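Local coordinates for mandelate racemase/muconate lactonizing enzyme-like protein (Roseovarius sp. TM1035, PDB 3RCY) that belongs to the mandelate racemase/muconate lactonizing enzyme family, binds magnesium in its enolase-type domain and is probably an isomerase, at residues L26-T31 with T36-C41. Residues are numbered along the deposited sequence; the frame is centred on the assembly and turned at random.
Sequences LVKLTT and TGWGEC
A chi1 of 174° swings CG of K28 away from the backbone N, and one of -73° sets CG of W38 opposite its carbonyl carbon; together they lay the lysine's aliphatic chain over one face of the indole. K28 CB sits 3.7 Å from the centroid of the W38 six-membered ring, almost on its normal, a CH-pi contact, and CG and CD run on toward the CE2-CZ2 side. Lysine suits this partly exposed place because its methylenes cover the aromatic surface while NZ travels on to a salt bridge with E372. At the ring's edge, L26 CB lies 4.1 Å from W38 CZ3. On the sheet face that carries K28 and W38, L26 CD2 rests against the carboxylate end of E40, whose oxygens are bonded to the backbone N of G315 and E318. G37 and G39 stand opposite L29 and V27. Having no side chain, G39 lets V27 CG2 lie 3.7 Å from its carbonyl carbon. Each of these pairs is hydrogen-bonded twice. V27 packs on helix 48-63, L29 on that helix and on 89-110. This is the antiparallel hairpin, with strand 4-12 paired to the far edge of 24-31, of the N-terminal alpha+beta capping domain of the enolase superfamily.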
loop_
_atom_site.group_PDB
_atom_site.type_symbol
_atom_site.label_atom_id
_atom_site.label_comp_id
_atom_site.label_asym_id
_atom_site.label_seq_id
_atom_site.Cartn_x
_atom_site.Cartn_y
_atom_site.Cartn_z
ATOM N N LEU A 26 8.328 1.601 45.418
ATOM C CA LEU A 26 7.441 0.539 45.876
ATOM C C LEU A 26 6.143 1.133 46.402
ATOM O O LEU A 26 6.149 2.190 47.044
ATOM C CB LEU A 26 8.120 -0.292 46.975
ATOM C CG LEU A 26 9.546 -0.800 46.695
ATOM C CD1 LEU A 26 10.070 -1.551 47.907
ATOM C CD2 LEU A 26 9.602 -1.681 45.439
ATOM N N VAL A 27 5.032 0.460 46.116
ATOM C CA VAL A 27 3.739 0.841 46.688
ATOM C C VAL A 27 3.153 -0.329 47.473
ATOM O O VAL A 27 3.234 -1.482 47.049
ATOM C CB VAL A 27 2.734 1.365 45.614
ATOM C CG1 VAL A 27 3.256 2.645 44.980
ATOM C CG2 VAL A 27 2.444 0.297 44.528
ATOM N N LYS A 28 2.578 -0.023 48.625
ATOM C CA LYS A 28 1.957 -1.031 49.459
ATOM C C LYS A 28 0.509 -0.600 49.660
ATOM O O LYS A 28 0.241 0.489 50.172
ATOM C CB LYS A 28 2.708 -1.127 50.795
ATOM C CG LYS A 28 2.099 -2.053 51.851
ATOM C CD LYS A 28 2.628 -1.634 53.237
ATOM C CE LYS A 28 2.108 -2.490 54.369
ATOM N NZ LYS A 28 2.832 -2.123 55.632
ATOM N N LEU A 29 -0.417 -1.444 49.219
ATOM C CA LEU A 29 -1.837 -1.183 49.387
ATOM C C LEU A 29 -2.410 -2.093 50.459
ATOM O O LEU A 29 -1.992 -3.242 50.596
ATOM C CB LEU A 29 -2.601 -1.388 48.071
ATOM C CG LEU A 29 -2.265 -0.472 46.892
ATOM C CD1 LEU A 29 -3.185 -0.761 45.715
ATOM C CD2 LEU A 29 -2.363 0.989 47.294
ATOM N N THR A 30 -3.363 -1.567 51.217
ATOM C CA THR A 30 -4.062 -2.350 52.222
ATOM C C THR A 30 -5.562 -2.201 51.999
ATOM O O THR A 30 -6.053 -1.086 51.764
ATOM C CB THR A 30 -3.701 -1.896 53.660
ATOM O OG1 THR A 30 -2.276 -1.811 53.798
ATOM C CG2 THR A 30 -4.255 -2.880 54.707
ATOM N N THR A 31 -6.276 -3.325 52.061
ATOM C CA THR A 31 -7.732 -3.321 51.937
ATOM C C THR A 31 -8.379 -3.001 53.281
ATOM O O THR A 31 -7.711 -2.996 54.316
ATOM C CB THR A 31 -8.288 -4.688 51.463
ATOM O OG1 THR A 31 -8.079 -5.673 52.486
ATOM C CG2 THR A 31 -7.622 -5.130 50.158
ATOM N N THR A 36 -2.772 -7.078 52.463
ATOM C CA THR A 36 -1.777 -6.167 51.908
ATOM C C THR A 36 -1.247 -6.682 50.577
ATOM O O THR A 36 -1.098 -7.889 50.386
ATOM C CB THR A 36 -0.597 -5.932 52.881
ATOM O OG1 THR A 36 0.043 -7.184 53.163
ATOM C CG2 THR A 36 -1.078 -5.301 54.184
ATOM N N GLY A 37 -0.981 -5.753 49.662
ATOM C CA GLY A 37 -0.402 -6.067 48.366
ATOM C C GLY A 37 0.722 -5.108 48.036
ATOM O O GLY A 37 0.672 -3.926 48.401
ATOM N N TRP A 38 1.737 -5.621 47.351
ATOM C CA TRP A 38 2.892 -4.827 46.964
ATOM C C TRP A 38 2.998 -4.696 45.452
ATOM O O TRP A 38 2.726 -5.643 44.710
ATOM C CB TRP A 38 4.181 -5.432 47.520
ATOM C CG TRP A 38 4.350 -5.255 49.007
ATOM C CD1 TRP A 38 3.858 -6.065 49.994
ATOM C CD2 TRP A 38 5.074 -4.208 49.673
ATOM N NE1 TRP A 38 4.226 -5.584 51.233
ATOM C CE2 TRP A 38 4.972 -4.447 51.065
ATOM C CE3 TRP A 38 5.791 -3.087 49.229
ATOM C CZ2 TRP A 38 5.571 -3.613 52.017
ATOM C CZ3 TRP A 38 6.390 -2.255 50.181
ATOM C CH2 TRP A 38 6.270 -2.525 51.560
ATOM N N GLY A 39 3.395 -3.506 45.014
ATOM C CA GLY A 39 3.572 -3.201 43.606
ATOM C C GLY A 39 4.802 -2.343 43.431
ATOM O O GLY A 39 5.446 -1.944 44.415
ATOM N N GLU A 40 5.143 -2.057 42.180
ATOM C CA GLU A 40 6.317 -1.243 41.889
ATOM C C GLU A 40 6.050 -0.351 40.680
ATOM O O GLU A 40 5.584 -0.831 39.644
ATOM C CB GLU A 40 7.542 -2.138 41.670
ATOM C CG GLU A 40 8.813 -1.371 41.330
ATOM C CD GLU A 40 10.081 -2.194 41.487
ATOM O OE1 GLU A 40 10.016 -3.384 41.890
ATOM O OE2 GLU A 40 11.158 -1.625 41.192
ATOM N N CYS A 41 6.296 0.949 40.834
ATOM C CA CYS A 41 6.116 1.899 39.734
ATOM C C CYS A 41 7.422 2.120 38.987
ATOM O O CYS A 41 8.494 2.167 39.590
ATOM C CB CYS A 41 5.588 3.243 40.243
ATOM S SG CYS A 41 3.994 3.138 41.074
#